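Local coordinates for putative methyl-accepting chemotaxis signal transduction protein (Campylobacter jejuni, PDB 6W3S) that probably senses chemical signals outside the cell and passes them to the chemotaxis machinery, its PDC (Cache-type) sensor domain holding a bound leucine in the crystal, at residues L79-G84 with L157-P162; G84-K89 with D109-D114; V90-K95 with D133-Q138; T177-Q182 with F234-C239. One frame throughout, in Å; residues are numbered along the deposited sequence. Where two conformers were deposited one is given.

Contact 1. Residues L79-G84 with L157-P162; sequences LNVYLG and LGVDIP. With LEU (leucine), chain C.
The ring of Tyr82 lies flat across Gly158, filling the hollow that glycine leaves on its strand. Gly158, having no side chain, lets the ring come down onto its CA, 3.9 Å from the centroid of the Tyr82 ring in a CH-pi contact, with Gly158 O over the middle of the same face. A chi1 of 46° folds the ring over the neighbouring strand. The opposite face of the ring carries CD1 of the bound leucine, so the tyrosine is one wall of the ligand pocket. At the ring's edge the hydroxyl donates to Asp160 OD1, 2.7 Å from Tyr82 OH, on the syn side of the carboxylate; Thr142 of strand 139-149 also hydrogen-bonds to this oxygen. Asp160 OD2 receives the ligand's ammonium N at 2.8 Å and, through its anti lone pair, Asn80 ND2 at 3.0 Å. An acid suits this place, as it probably balances the ammonium charge. On the other face of the antiparallel pair, Val81 nestles between Leu157 and Val159, its CG1 4.4 Å from Val159 CG2. These aliphatic side chains pack on helix 4-48 through Leu43 and Phe39, while strands 90-94 and 139-149 flank the pair within the six-stranded sheet.

Contact 2. Residues G84-K89 with D109-D114; sequences GLNNGK and DIKTKD. With LEU (leucine), chain C.
Ile110, Lys111 and Gly88 bury the most surface where the turn between two strands meets the short 3-10 segment 110-112. Ile110 supplies the apolar part. From CG1 its chain runs out straight (chi2 176°) to put CD1 into the mouth of the turn. That methyl stands 3.6 Å from Gly84 CA and also touches Leu85 O and Lys89 O. The CG1-CD1 arm of isoleucine is narrow enough to enter the turn, and Gly84, lacking a CB, leaves room for the methyl. Lys111 makes the polar grip at the rim. Extended beyond CG, it carries its ammonium to Asn86, where NZ donates to the main-chain Asn86 O at 2.8 Å. In the modelled conformer of Asn86, one of two, NZ also donates to the side-chain OD1, from well above the amide's carbonyl plane. A long, flexible lysine can span this gap while its charge stays near solvent. Gly88 closes the type I turn that begins at Leu85, with a positive phi (87°) that is easy for glycine. Its carbonyl accepts from a water 2.6 Å from Gly88 O, and the same water accepts from Ile110 N. Asn87 OD1 braces the turn by taking Lys89 N, an Asx turn. The turn joins strands 80-84 and 90-94, whereas the 3-10 segment leads into helix 114-119, whose Trp115 and Tyr116 pack against Ile110.

Contact 3. Residues V90-K95 with D133-Q138; sequences VLLSQK and DTVLKQ. With LEU (leucine), chain C.
Leu92 and Val135 meet tip to tip, with Leu92 CD2 3.8 Å from Val135 CG2. Beside them the Gln94 side chain passes obliquely over the loop: its OE1 lies 3.7 Å from Val135 CG1, and its NE2 is 3.6 Å from Leu136 CD2. Leu136 turns its other methyl to the strand end, CD1 touching Lys95 O. Between these two segments the contact is packing, which branched aliphatic groups suit, and glutamine, apolar along its stem but polar at its end, fits a partly exposed position over them. Beyond CG its chain is extended (chi2 172°), which carries the amide across to the loop. The loop is shaped by Asp133. Its OD1 accepts from Val135 N at 3.0 Å, an Asx turn, and its OD2 from Leu136 N at 2.7 Å, both from above the carboxylate plane. In this PDC sensor domain the same residue is a ligand-binding one: the bound leucine's N donates to Asp133 OD1 at 2.8 Å. Thr134 N gives a nearly straight bond (176°) to the ligand's O. Farther out, Asn80 ND2 reaches Asp133 OD2 from the adjoining strand, and Arg105 of strand 103-105 packs against Leu92 and Gln94.

Contact 4. Residues T177-Q182 with F234-C239; sequences TFLFDQ and FAYTAC
Cys239 and Phe178 face each other across two antiparallel strands, and the cysteine can be followed outward. Its CB lies over one face of the Phe178 ring, 3.6 Å from Phe178 CE2 and displaced toward the rim, a CH-pi contact. Phe178 is brought above it by a CG placed between its own backbone N and carbonyl carbon (chi1 49°). Beyond CB, SG stands obliquely to that ring but meets the second phenylalanine in the plane of its ring, 3.8 Å from Phe180 CE2. The sulfur then ends in a disulfide with Cys230, which ties strand 236-243 to its neighbour 224-233. A cysteine suits the place because its sulfur can lie at the edge of the Phe180 ring, with CB over Phe178, and still reach its covalent partner. Both strands belong to a five-stranded antiparallel sheet outside the leucine-binding region. Here Phe178 with Cys239 and Phe180 with Thr237 are hydrogen-bonded pairs; the shortest of their bonds, Phe180 N to Thr237 O, is 2.7 Å. On the other face, Leu179 CD1 packs 3.7 Å from Ala238 CB, whose small methyl leaves room for the Leu179 side chain. Leu179 CD2 lies over the Tyr236 ring, 4.1 Å from its centroid, and the edge of that ring carries Phe180 O. Helix 4-48 touches this face through Val29 and Leu22, while helix 202-211 touches the phenylalanine-cysteine face through Leu205 and Val204.

How the contacts relate
Contacts 1 and 3 line the site of one bound leucine, and segment 109-114 of contact 2 reaches it through Lys113, whereas contact 4 belongs to a separate sheet. Contacts 1 and 3 have centres about 7 Å apart and are joined by neighbouring strands, with Val81 O probably accepting from Ser93 N at 2.8 Å. Contact 2, centred about 13 Å from contact 1, shares Gly84 with it and meets contact 3 where Ile110 CG2 packs 3.9 Å from Val90 CG1. Around the ligand, contacts 1 and 3 supply the acids for its ammonium group, while Lys113 lies beside its carboxylate. Trp115 and Tyr131 add further hydrogen bonds. Contact 4 is centred about 24 Å from contact 1 and touches none of the others.

Contact 1. Residues L79-G84 with L157-P162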
loop_
_atom_site.group_PDB
_atom_site.type_symbol
_atom_site.label_atom_id
_atom_site.label_comp_id
_atom_site.label_asym_id
_atom_site.label_seq_id
_atom_site.Cartn_x
_atom_site.Cartn_y
_atom_site.Cartn_z
ATOM N N LEU A 79 4.254 9.245 8.470
ATOM C CA LEU A 79 3.547 10.510 8.601
ATOM C C LEU A 79 2.957 10.661 10.009
ATOM O O LEU A 79 3.135 11.692 10.636
ATOM C CB LEU A 79 2.455 10.608 7.544
ATOM C CG LEU A 79 1.946 12.035 7.430
ATOM C CD1 LEU A 79 3.004 13.026 6.886
ATOM C CD2 LEU A 79 0.713 12.069 6.540
ATOM N N ASN A 80 2.301 9.610 10.509
ATOM C CA ASN A 80 1.683 9.608 11.834
ATOM C C ASN A 80 1.828 8.202 12.383
ATOM O O ASN A 80 1.742 7.219 11.622
ATOM C CB ASN A 80 0.191 9.882 11.787
ATOM C CG ASN A 80 -0.131 11.228 11.197
ATOM O OD1 ASN A 80 0.210 12.267 11.769
ATOM N ND2 ASN A 80 -0.916 11.208 10.117
ATOM N N VAL A 81 2.038 8.109 13.702
ATOM C CA VAL A 81 2.000 6.828 14.396
ATOM C C VAL A 81 1.204 7.094 15.681
ATOM O O VAL A 81 1.468 8.076 16.365
ATOM C CB VAL A 81 3.414 6.281 14.691
ATOM C CG1 VAL A 81 3.369 5.016 15.533
ATOM C CG2 VAL A 81 4.261 6.097 13.435
ATOM N N TYR A 82 0.275 6.195 16.018
ATOM C CA TYR A 82 -0.689 6.543 17.048
ATOM C C TYR A 82 -1.280 5.293 17.698
ATOM O O TYR A 82 -1.280 4.210 17.118
ATOM C CB TYR A 82 -1.813 7.481 16.465
ATOM C CG TYR A 82 -2.405 7.046 15.129
ATOM C CD1 TYR A 82 -1.820 7.488 13.937
ATOM C CD2 TYR A 82 -3.512 6.222 15.029
ATOM C CE1 TYR A 82 -2.333 7.121 12.706
ATOM C CE2 TYR A 82 -4.044 5.839 13.813
ATOM C CZ TYR A 82 -3.454 6.320 12.634
ATOM O OH TYR A 82 -4.012 5.958 11.438
ATOM N N LEU A 83 -1.882 5.520 18.876
ATOM C CA LEU A 83 -2.553 4.478 19.631
ATOM C C LEU A 83 -3.909 4.967 20.071
ATOM O O LEU A 83 -4.004 5.923 20.868
ATOM C CB LEU A 83 -1.701 4.030 20.825
ATOM C CG LEU A 83 -2.292 2.924 21.694
ATOM C CD1 LEU A 83 -2.399 1.624 20.909
ATOM C CD2 LEU A 83 -1.517 2.735 22.983
ATOM N N GLY A 84 -4.951 4.361 19.533
ATOM C CA GLY A 84 -6.345 4.756 19.824
ATOM C C GLY A 84 -6.913 3.899 20.946
ATOM O O GLY A 84 -6.730 2.676 20.982
ATOM N N LEU A 157 -3.260 0.310 17.455
ATOM C CA LEU A 157 -2.087 0.975 16.873
ATOM C C LEU A 157 -2.427 1.335 15.420
ATOM O O LEU A 157 -2.943 0.490 14.688
ATOM C CB LEU A 157 -0.902 0.015 16.933
ATOM C CG LEU A 157 0.397 0.497 16.327
ATOM C CD1 LEU A 157 0.970 1.670 17.087
ATOM C CD2 LEU A 157 1.380 -0.676 16.294
ATOM N N GLY A 158 -1.995 2.514 14.987
ATOM C CA GLY A 158 -2.040 2.880 13.588
ATOM C C GLY A 158 -0.757 3.514 13.134
ATOM O O GLY A 158 -0.116 4.273 13.861
ATOM N N VAL A 159 -0.392 3.188 11.899
ATOM C CA VAL A 159 0.807 3.697 11.242
ATOM C C VAL A 159 0.395 4.187 9.856
ATOM O O VAL A 159 -0.143 3.426 9.053
ATOM C CB VAL A 159 1.874 2.567 11.113
ATOM C CG1 VAL A 159 3.084 3.074 10.295
ATOM C CG2 VAL A 159 2.328 2.082 12.460
ATOM N N ASP A 160 0.616 5.492 9.601
ATOM C CA ASP A 160 0.261 6.087 8.323
ATOM C C ASP A 160 1.521 6.305 7.493
ATOM O O ASP A 160 2.423 7.057 7.888
ATOM C CB ASP A 160 -0.393 7.458 8.510
ATOM C CG ASP A 160 -1.727 7.447 9.206
ATOM O OD1 ASP A 160 -2.357 6.375 9.367
ATOM O OD2 ASP A 160 -2.177 8.564 9.570
ATOM N N ILE A 161 1.535 5.699 6.312
ATOM C CA ILE A 161 2.611 5.864 5.365
ATOM C C ILE A 161 2.052 6.601 4.143
ATOM O O ILE A 161 1.031 6.196 3.609
ATOM C CB ILE A 161 3.190 4.488 4.933
ATOM C CG1 ILE A 161 3.610 3.625 6.140
ATOM C CG2 ILE A 161 4.327 4.661 3.928
ATOM C CD1 ILE A 161 4.696 4.211 7.002
ATOM N N PRO A 162 2.732 7.687 3.686
ATOM C CA PRO A 162 2.201 8.333 2.495
ATOM C C PRO A 162 2.049 7.402 1.292
ATOM O O PRO A 162 2.954 6.640 0.977
ATOM C CB PRO A 162 3.257 9.384 2.174
ATOM C CG PRO A 162 3.880 9.704 3.509
ATOM C CD PRO A 162 3.922 8.373 4.207
HETATM N N LEU C . -4.930 8.925 9.430
HETATM C CA LEU C . -5.837 8.692 10.588
HETATM C C LEU C . -7.235 9.091 10.103
HETATM O O LEU C . -7.372 10.041 9.305
HETATM C CB LEU C . -5.354 9.522 11.767
HETATM C CG LEU C . -6.015 9.257 13.143
HETATM C CD1 LEU C . -5.067 9.677 14.264
HETATM C CD2 LEU C . -7.337 10.033 13.259
HETATM O OXT LEU C . -8.226 8.496 10.575
#

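Contact 2. Residues G84-K89 with D109-D114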
loop_
_atom_site.group_PDB
_atom_site.type_symbol
_atom_site.label_atom_id
_atom_site.label_comp_id
_atom_site.label_asym_id
_atom_site.label_seq_id
_atom_site.Cartn_x
_atom_site.Cartn_y
_atom_site.Cartn_z
ATOM N N GLY A 84 -4.951 4.361 19.533
ATOM C CA GLY A 84 -6.345 4.756 19.824
ATOM C C GLY A 84 -6.913 3.899 20.946
ATOM O O GLY A 84 -6.730 2.676 20.982
ATOM N N LEU A 85 -7.525 4.577 21.913
ATOM C CA LEU A 85 -8.069 3.943 23.119
ATOM C C LEU A 85 -9.577 3.865 23.081
ATOM O O LEU A 85 -10.274 4.652 22.372
ATOM C CB LEU A 85 -7.678 4.739 24.356
ATOM C CG LEU A 85 -6.177 5.056 24.472
ATOM C CD1 LEU A 85 -5.932 5.871 25.706
ATOM C CD2 LEU A 85 -5.323 3.794 24.476
ATOM N N ASN A 86 -10.116 2.930 23.873
ATOM C CA ASN A 86 -11.575 2.688 23.912
ATOM C C ASN A 86 -12.388 3.845 24.508
ATOM O O ASN A 86 -13.616 3.842 24.383
ATOM C CB ASN A 86 -11.880 1.404 24.675
ATOM C CG ASN A 86 -13.369 1.055 24.664
ATOM O OD1 ASN A 86 -13.963 0.795 23.612
ATOM N ND2 ASN A 86 -13.981 1.031 25.866
ATOM N N ASN A 87 -11.727 4.823 25.129
ATOM C CA ASN A 87 -12.420 6.039 25.557
ATOM C C ASN A 87 -12.526 7.099 24.462
ATOM O O ASN A 87 -13.013 8.205 24.700
ATOM C CB ASN A 87 -11.780 6.606 26.814
ATOM C CG ASN A 87 -10.381 7.151 26.581
ATOM O OD1 ASN A 87 -9.859 7.110 25.462
ATOM N ND2 ASN A 87 -9.702 7.546 27.661
ATOM N N GLY A 88 -12.073 6.753 23.258
ATOM C CA GLY A 88 -12.121 7.620 22.098
ATOM C C GLY A 88 -10.947 8.547 21.935
ATOM O O GLY A 88 -10.870 9.298 20.958
ATOM N N LYS A 89 -10.025 8.510 22.870
ATOM C CA LYS A 89 -8.818 9.335 22.747
ATOM C C LYS A 89 -7.760 8.606 21.958
ATOM O O LYS A 89 -7.687 7.367 22.022
ATOM C CB LYS A 89 -8.287 9.756 24.119
ATOM C CG LYS A 89 -9.321 10.517 24.903
ATOM C CD LYS A 89 -8.712 11.207 26.077
ATOM C CE LYS A 89 -9.882 11.689 26.921
ATOM N NZ LYS A 89 -9.428 12.001 28.266
ATOM N N ASP A 109 -12.568 11.516 16.584
ATOM C CA ASP A 109 -13.684 10.623 16.182
ATOM C C ASP A 109 -13.158 9.252 15.770
ATOM O O ASP A 109 -13.568 8.685 14.735
ATOM C CB ASP A 109 -14.512 11.260 15.064
ATOM C CG ASP A 109 -15.153 12.548 15.469
ATOM O OD1 ASP A 109 -15.701 12.644 16.579
ATOM O OD2 ASP A 109 -15.143 13.471 14.634
ATOM N N ILE A 110 -12.298 8.650 16.596
ATOM C CA ILE A 110 -11.574 7.482 16.123
ATOM C C ILE A 110 -12.438 6.243 15.941
ATOM O O ILE A 110 -12.132 5.405 15.091
ATOM C CB ILE A 110 -10.346 7.153 16.965
ATOM C CG1 ILE A 110 -10.766 6.704 18.364
ATOM C CG2 ILE A 110 -9.366 8.317 16.964
ATOM C CD1 ILE A 110 -9.580 6.270 19.212
ATOM N N LYS A 111 -13.535 6.131 16.683
ATOM C CA LYS A 111 -14.357 4.942 16.554
ATOM C C LYS A 111 -15.186 4.927 15.293
ATOM O O LYS A 111 -15.774 3.897 14.945
ATOM C CB LYS A 111 -15.264 4.740 17.749
ATOM C CG LYS A 111 -14.500 4.247 18.951
ATOM C CD LYS A 111 -15.435 3.964 20.114
ATOM C CE LYS A 111 -14.665 3.402 21.268
ATOM N NZ LYS A 111 -15.545 3.098 22.440
ATOM N N THR A 112 -15.152 6.027 14.558
ATOM C CA THR A 112 -15.809 6.068 13.259
ATOM C C THR A 112 -14.897 5.585 12.139
ATOM O O THR A 112 -15.322 5.465 10.995
ATOM C CB THR A 112 -16.247 7.491 12.874
ATOM O OG1 THR A 112 -15.105 8.349 12.635
ATOM C CG2 THR A 112 -17.163 8.100 13.899
ATOM N N LYS A 113 -13.630 5.356 12.468
ATOM C CA LYS A 113 -12.642 5.129 11.415
ATOM C C LYS A 113 -12.507 3.640 11.093
ATOM O O LYS A 113 -12.487 2.795 11.979
ATOM C CB LYS A 113 -11.270 5.657 11.835
ATOM C CG LYS A 113 -11.224 7.084 12.275
ATOM C CD LYS A 113 -11.652 8.064 11.209
ATOM C CE LYS A 113 -11.422 9.470 11.696
ATOM N NZ LYS A 113 -11.858 10.434 10.656
ATOM N N ASP A 114 -12.341 3.327 9.819
ATOM C CA ASP A 114 -12.148 1.946 9.411
ATOM C C ASP A 114 -10.875 1.350 10.013
ATOM O O ASP A 114 -10.864 0.164 10.385
ATOM C CB ASP A 114 -12.152 1.786 7.882
ATOM C CG ASP A 114 -13.532 1.878 7.266
ATOM O OD1 ASP A 114 -14.590 1.847 7.930
ATOM O OD2 ASP A 114 -13.556 1.966 6.040
HETATM N N LEU C . -4.930 8.925 9.430
HETATM C CA LEU C . -5.837 8.692 10.588
HETATM C C LEU C . -7.235 9.091 10.103
HETATM O O LEU C . -7.372 10.041 9.305
HETATM C CB LEU C . -5.354 9.522 11.767
HETATM C CG LEU C . -6.015 9.257 13.143
HETATM C CD1 LEU C . -5.067 9.677 14.264
HETATM C CD2 LEU C . -7.337 10.033 13.259
HETATM O OXT LEU C . -8.226 8.496 10.575
HETATM O O HOH W 1 -12.795 9.835 19.236
#

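Contact 3. Residues V90-K95 with D133-Q138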
loop_
_atom_site.group_PDB
_atom_site.type_symbol
_atom_site.label_atom_id
_atom_site.label_comp_id
_atom_site.label_asym_id
_atom_site.label_seq_id
_atom_site.Cartn_x
_atom_site.Cartn_y
_atom_site.Cartn_z
ATOM N N VAL A 90 -6.873 9.372 21.316
ATOM C CA VAL A 90 -5.791 8.771 20.556
ATOM C C VAL A 90 -4.502 9.481 20.900
ATOM O O VAL A 90 -4.423 10.712 20.844
ATOM C CB VAL A 90 -6.057 8.786 19.040
ATOM C CG1 VAL A 90 -6.307 10.174 18.483
ATOM C CG2 VAL A 90 -4.953 8.097 18.252
ATOM N N LEU A 91 -3.481 8.705 21.222
ATOM C CA LEU A 91 -2.143 9.237 21.458
ATOM C C LEU A 91 -1.436 9.341 20.117
ATOM O O LEU A 91 -1.241 8.309 19.441
ATOM C CB LEU A 91 -1.360 8.342 22.396
ATOM C CG LEU A 91 0.065 8.812 22.659
ATOM C CD1 LEU A 91 0.119 10.159 23.374
ATOM C CD2 LEU A 91 0.842 7.778 23.438
ATOM N N LEU A 92 -1.155 10.566 19.687
ATOM C CA LEU A 92 -0.767 10.846 18.300
ATOM C C LEU A 92 0.650 11.396 18.221
ATOM O O LEU A 92 0.929 12.447 18.789
ATOM C CB LEU A 92 -1.748 11.833 17.687
ATOM C CG LEU A 92 -1.410 12.350 16.295
ATOM C CD1 LEU A 92 -1.279 11.267 15.250
ATOM C CD2 LEU A 92 -2.469 13.382 15.885
ATOM N N SER A 93 1.523 10.689 17.482
ATOM C CA SER A 93 2.833 11.225 17.106
ATOM C C SER A 93 2.791 11.581 15.627
ATOM O O SER A 93 2.607 10.670 14.803
ATOM C CB SER A 93 3.941 10.167 17.355
ATOM O OG SER A 93 5.214 10.634 17.022
ATOM N N GLN A 94 2.853 12.867 15.324
ATOM C CA GLN A 94 2.649 13.357 13.980
ATOM C C GLN A 94 3.881 14.080 13.508
ATOM O O GLN A 94 4.565 14.751 14.265
ATOM C CB GLN A 94 1.428 14.261 13.873
ATOM C CG GLN A 94 1.478 15.508 14.718
ATOM C CD GLN A 94 0.346 16.444 14.423
ATOM O OE1 GLN A 94 -0.607 16.576 15.165
ATOM N NE2 GLN A 94 0.516 17.174 13.364
ATOM N N LYS A 95 4.120 13.963 12.198
ATOM C CA LYS A 95 5.162 14.760 11.578
ATOM C C LYS A 95 4.823 16.248 11.752
ATOM O O LYS A 95 3.654 16.649 11.706
ATOM C CB LYS A 95 5.323 14.273 10.106
ATOM C CG LYS A 95 6.710 14.444 9.507
ATOM C CD LYS A 95 6.796 13.861 8.102
ATOM C CE LYS A 95 8.020 14.359 7.363
ATOM N NZ LYS A 95 9.218 13.723 7.938
ATOM N N ASP A 133 -5.640 11.486 5.046
ATOM C CA ASP A 133 -5.456 11.590 6.480
ATOM C C ASP A 133 -6.049 12.888 7.019
ATOM O O ASP A 133 -5.799 13.963 6.473
ATOM C CB ASP A 133 -3.962 11.551 6.779
ATOM C CG ASP A 133 -3.624 12.058 8.152
ATOM O OD1 ASP A 133 -4.294 11.621 9.131
ATOM O OD2 ASP A 133 -2.630 12.824 8.257
ATOM N N THR A 134 -6.797 12.783 8.112
ATOM C CA THR A 134 -7.410 13.950 8.721
ATOM C C THR A 134 -6.443 14.862 9.495
ATOM O O THR A 134 -6.730 16.063 9.704
ATOM C CB THR A 134 -8.611 13.534 9.579
ATOM O OG1 THR A 134 -8.234 12.718 10.679
ATOM C CG2 THR A 134 -9.628 12.854 8.790
ATOM N N VAL A 135 -5.296 14.317 9.906
ATOM C CA VAL A 135 -4.360 15.105 10.707
ATOM C C VAL A 135 -3.517 16.053 9.840
ATOM O O VAL A 135 -3.487 17.267 10.026
ATOM C CB VAL A 135 -3.465 14.191 11.585
ATOM C CG1 VAL A 135 -2.449 15.021 12.363
ATOM C CG2 VAL A 135 -4.308 13.356 12.544
ATOM N N LEU A 136 -2.859 15.472 8.854
ATOM C CA LEU A 136 -1.927 16.212 8.029
ATOM C C LEU A 136 -2.385 16.386 6.587
ATOM O O LEU A 136 -1.681 16.991 5.781
ATOM C CB LEU A 136 -0.516 15.639 8.118
ATOM C CG LEU A 136 0.195 15.819 9.471
ATOM C CD1 LEU A 136 1.485 15.026 9.630
ATOM C CD2 LEU A 136 0.528 17.271 9.745
ATOM N N LYS A 137 -3.538 15.827 6.236
ATOM C CA LYS A 137 -4.162 16.148 4.954
ATOM C C LYS A 137 -3.253 15.722 3.785
ATOM O O LYS A 137 -3.057 16.427 2.790
ATOM C CB LYS A 137 -4.556 17.618 4.868
ATOM C CG LYS A 137 -5.443 18.102 6.003
ATOM C CD LYS A 137 -6.777 17.389 6.022
ATOM C CE LYS A 137 -7.702 18.065 7.026
ATOM N NZ LYS A 137 -9.011 17.350 7.030
ATOM N N GLN A 138 -2.660 14.542 3.952
ATOM C CA GLN A 138 -1.969 13.829 2.867
ATOM C C GLN A 138 -2.608 12.468 2.673
ATOM O O GLN A 138 -3.170 11.908 3.611
ATOM C CB GLN A 138 -0.490 13.641 3.199
ATOM C CG GLN A 138 0.241 14.962 3.292
ATOM C CD GLN A 138 1.716 14.793 3.530
ATOM O OE1 GLN A 138 2.330 13.864 3.010
ATOM N NE2 GLN A 138 2.282 15.669 4.347
HETATM N N LEU C . -4.930 8.925 9.430
HETATM C CA LEU C . -5.837 8.692 10.588
HETATM C C LEU C . -7.235 9.091 10.103
HETATM O O LEU C . -7.372 10.041 9.305
HETATM C CB LEU C . -5.354 9.522 11.767
HETATM C CG LEU C . -6.015 9.257 13.143
HETATM C CD1 LEU C . -5.067 9.677 14.264
HETATM C CD2 LEU C . -7.337 10.033 13.259
HETATM O OXT LEU C . -8.226 8.496 10.575
#

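Contact 4. Residues T177-Q182 with F234-C239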
loop_
_atom_site.group_PDB
_atom_site.type_symbol
_atom_site.label_atom_id
_atom_site.label_comp_id
_atom_site.label_asym_id
_atom_site.label_seq_id
_atom_site.Cartn_x
_atom_site.Cartn_y
_atom_site.Cartn_z
ATOM N N THR A 177 5.021 -0.362 -16.682
ATOM C CA THR A 177 4.199 -0.996 -15.675
ATOM C C THR A 177 3.360 0.057 -14.952
ATOM O O THR A 177 3.695 1.232 -14.891
ATOM C CB THR A 177 5.053 -1.795 -14.636
ATOM O OG1 THR A 177 5.947 -0.920 -13.974
ATOM C CG2 THR A 177 5.735 -2.983 -15.274
ATOM N N PHE A 178 2.238 -0.397 -14.414
ATOM C CA PHE A 178 1.263 0.489 -13.792
ATOM C C PHE A 178 0.385 -0.323 -12.854
ATOM O O PHE A 178 0.338 -1.534 -12.950
ATOM C CB PHE A 178 0.496 1.349 -14.795
ATOM C CG PHE A 178 -0.082 0.611 -15.965
ATOM C CD1 PHE A 178 0.734 0.275 -17.051
ATOM C CD2 PHE A 178 -1.446 0.337 -16.036
ATOM C CE1 PHE A 178 0.191 -0.349 -18.130
ATOM C CE2 PHE A 178 -1.983 -0.291 -17.149
ATOM C CZ PHE A 178 -1.160 -0.597 -18.213
ATOM N N LEU A 179 -0.254 0.376 -11.925
ATOM C CA LEU A 179 -1.021 -0.240 -10.872
ATOM C C LEU A 179 -2.368 0.441 -10.775
ATOM O O LEU A 179 -2.450 1.676 -10.783
ATOM C CB LEU A 179 -0.241 -0.043 -9.570
ATOM C CG LEU A 179 -0.490 -0.924 -8.396
ATOM C CD1 LEU A 179 -0.073 -2.332 -8.779
ATOM C CD2 LEU A 179 0.309 -0.421 -7.210
ATOM N N PHE A 180 -3.420 -0.369 -10.744
ATOM C CA PHE A 180 -4.769 0.063 -10.389
ATOM C C PHE A 180 -5.088 -0.267 -8.938
ATOM O O PHE A 180 -4.685 -1.307 -8.439
ATOM C CB PHE A 180 -5.810 -0.657 -11.266
ATOM C CG PHE A 180 -5.643 -0.400 -12.742
ATOM C CD1 PHE A 180 -6.236 0.700 -13.337
ATOM C CD2 PHE A 180 -4.896 -1.244 -13.540
ATOM C CE1 PHE A 180 -6.088 0.965 -14.686
ATOM C CE2 PHE A 180 -4.765 -1.003 -14.875
ATOM C CZ PHE A 180 -5.379 0.078 -15.467
ATOM N N ASP A 181 -5.895 0.583 -8.287
ATOM C CA ASP A 181 -6.411 0.335 -6.954
ATOM C C ASP A 181 -7.634 -0.576 -6.996
ATOM O O ASP A 181 -7.989 -1.101 -8.056
ATOM C CB ASP A 181 -6.673 1.663 -6.235
ATOM C CG ASP A 181 -7.841 2.471 -6.804
ATOM O OD1 ASP A 181 -8.698 1.910 -7.527
ATOM O OD2 ASP A 181 -7.880 3.689 -6.474
ATOM N N GLN A 182 -8.243 -0.806 -5.830
ATOM C CA GLN A 182 -9.347 -1.767 -5.699
ATOM C C GLN A 182 -10.605 -1.373 -6.480
ATOM O O GLN A 182 -11.440 -2.223 -6.801
ATOM C CB GLN A 182 -9.699 -1.968 -4.216
ATOM C CG GLN A 182 -10.355 -0.760 -3.577
ATOM C CD GLN A 182 -10.754 -0.962 -2.115
ATOM O OE1 GLN A 182 -10.288 -1.889 -1.435
ATOM N NE2 GLN A 182 -11.548 -0.023 -1.597
ATOM N N PHE A 234 -2.476 -8.172 -3.976
ATOM C CA PHE A 234 -3.425 -7.771 -2.937
ATOM C C PHE A 234 -4.704 -7.302 -3.637
ATOM O O PHE A 234 -5.195 -8.011 -4.515
ATOM C CB PHE A 234 -2.795 -6.756 -1.972
ATOM C CG PHE A 234 -1.441 -7.156 -1.484
ATOM C CD1 PHE A 234 -1.243 -8.378 -0.872
ATOM C CD2 PHE A 234 -0.349 -6.340 -1.673
ATOM C CE1 PHE A 234 0.009 -8.701 -0.369
ATOM C CE2 PHE A 234 0.901 -6.686 -1.230
ATOM C CZ PHE A 234 1.092 -7.884 -0.598
ATOM N N ALA A 235 -5.226 -6.128 -3.295
ATOM C CA ALA A 235 -6.401 -5.622 -3.949
ATOM C C ALA A 235 -6.097 -4.800 -5.200
ATOM O O ALA A 235 -7.017 -4.305 -5.876
ATOM C CB ALA A 235 -7.291 -4.839 -2.982
ATOM N N TYR A 236 -4.816 -4.596 -5.468
ATOM C CA TYR A 236 -4.385 -3.857 -6.630
ATOM C C TYR A 236 -4.314 -4.768 -7.854
ATOM O O TYR A 236 -4.298 -5.985 -7.745
ATOM C CB TYR A 236 -2.985 -3.279 -6.470
ATOM C CG TYR A 236 -2.741 -2.365 -5.361
ATOM C CD1 TYR A 236 -3.029 -1.020 -5.467
ATOM C CD2 TYR A 236 -2.165 -2.839 -4.207
ATOM C CE1 TYR A 236 -2.737 -0.143 -4.448
ATOM C CE2 TYR A 236 -1.785 -1.969 -3.224
ATOM C CZ TYR A 236 -2.188 -0.657 -3.287
ATOM O OH TYR A 236 -1.575 0.101 -2.347
ATOM N N THR A 237 -4.309 -4.150 -9.027
ATOM C CA THR A 237 -4.052 -4.871 -10.272
ATOM C C THR A 237 -2.833 -4.235 -10.918
ATOM O O THR A 237 -2.823 -3.017 -11.150
ATOM C CB THR A 237 -5.225 -4.808 -11.245
ATOM O OG1 THR A 237 -6.379 -5.362 -10.622
ATOM C CG2 THR A 237 -4.884 -5.564 -12.510
ATOM N N ALA A 238 -1.758 -5.028 -11.071
ATOM C CA ALA A 238 -0.561 -4.564 -11.752
ATOM C C ALA A 238 -0.572 -5.014 -13.202
ATOM O O ALA A 238 -0.893 -6.158 -13.472
ATOM C CB ALA A 238 0.675 -5.139 -11.079
ATOM N N CYS A 239 -0.158 -4.131 -14.107
ATOM C CA CYS A 239 -0.140 -4.430 -15.546
ATOM C C CYS A 239 1.143 -3.935 -16.174
ATOM O O CYS A 239 1.835 -3.033 -15.663
ATOM C CB CYS A 239 -1.305 -3.711 -16.261
ATOM S SG CYS A 239 -2.964 -4.230 -15.714
HETATM O O HOH W 2 -7.654 -3.846 -8.729
#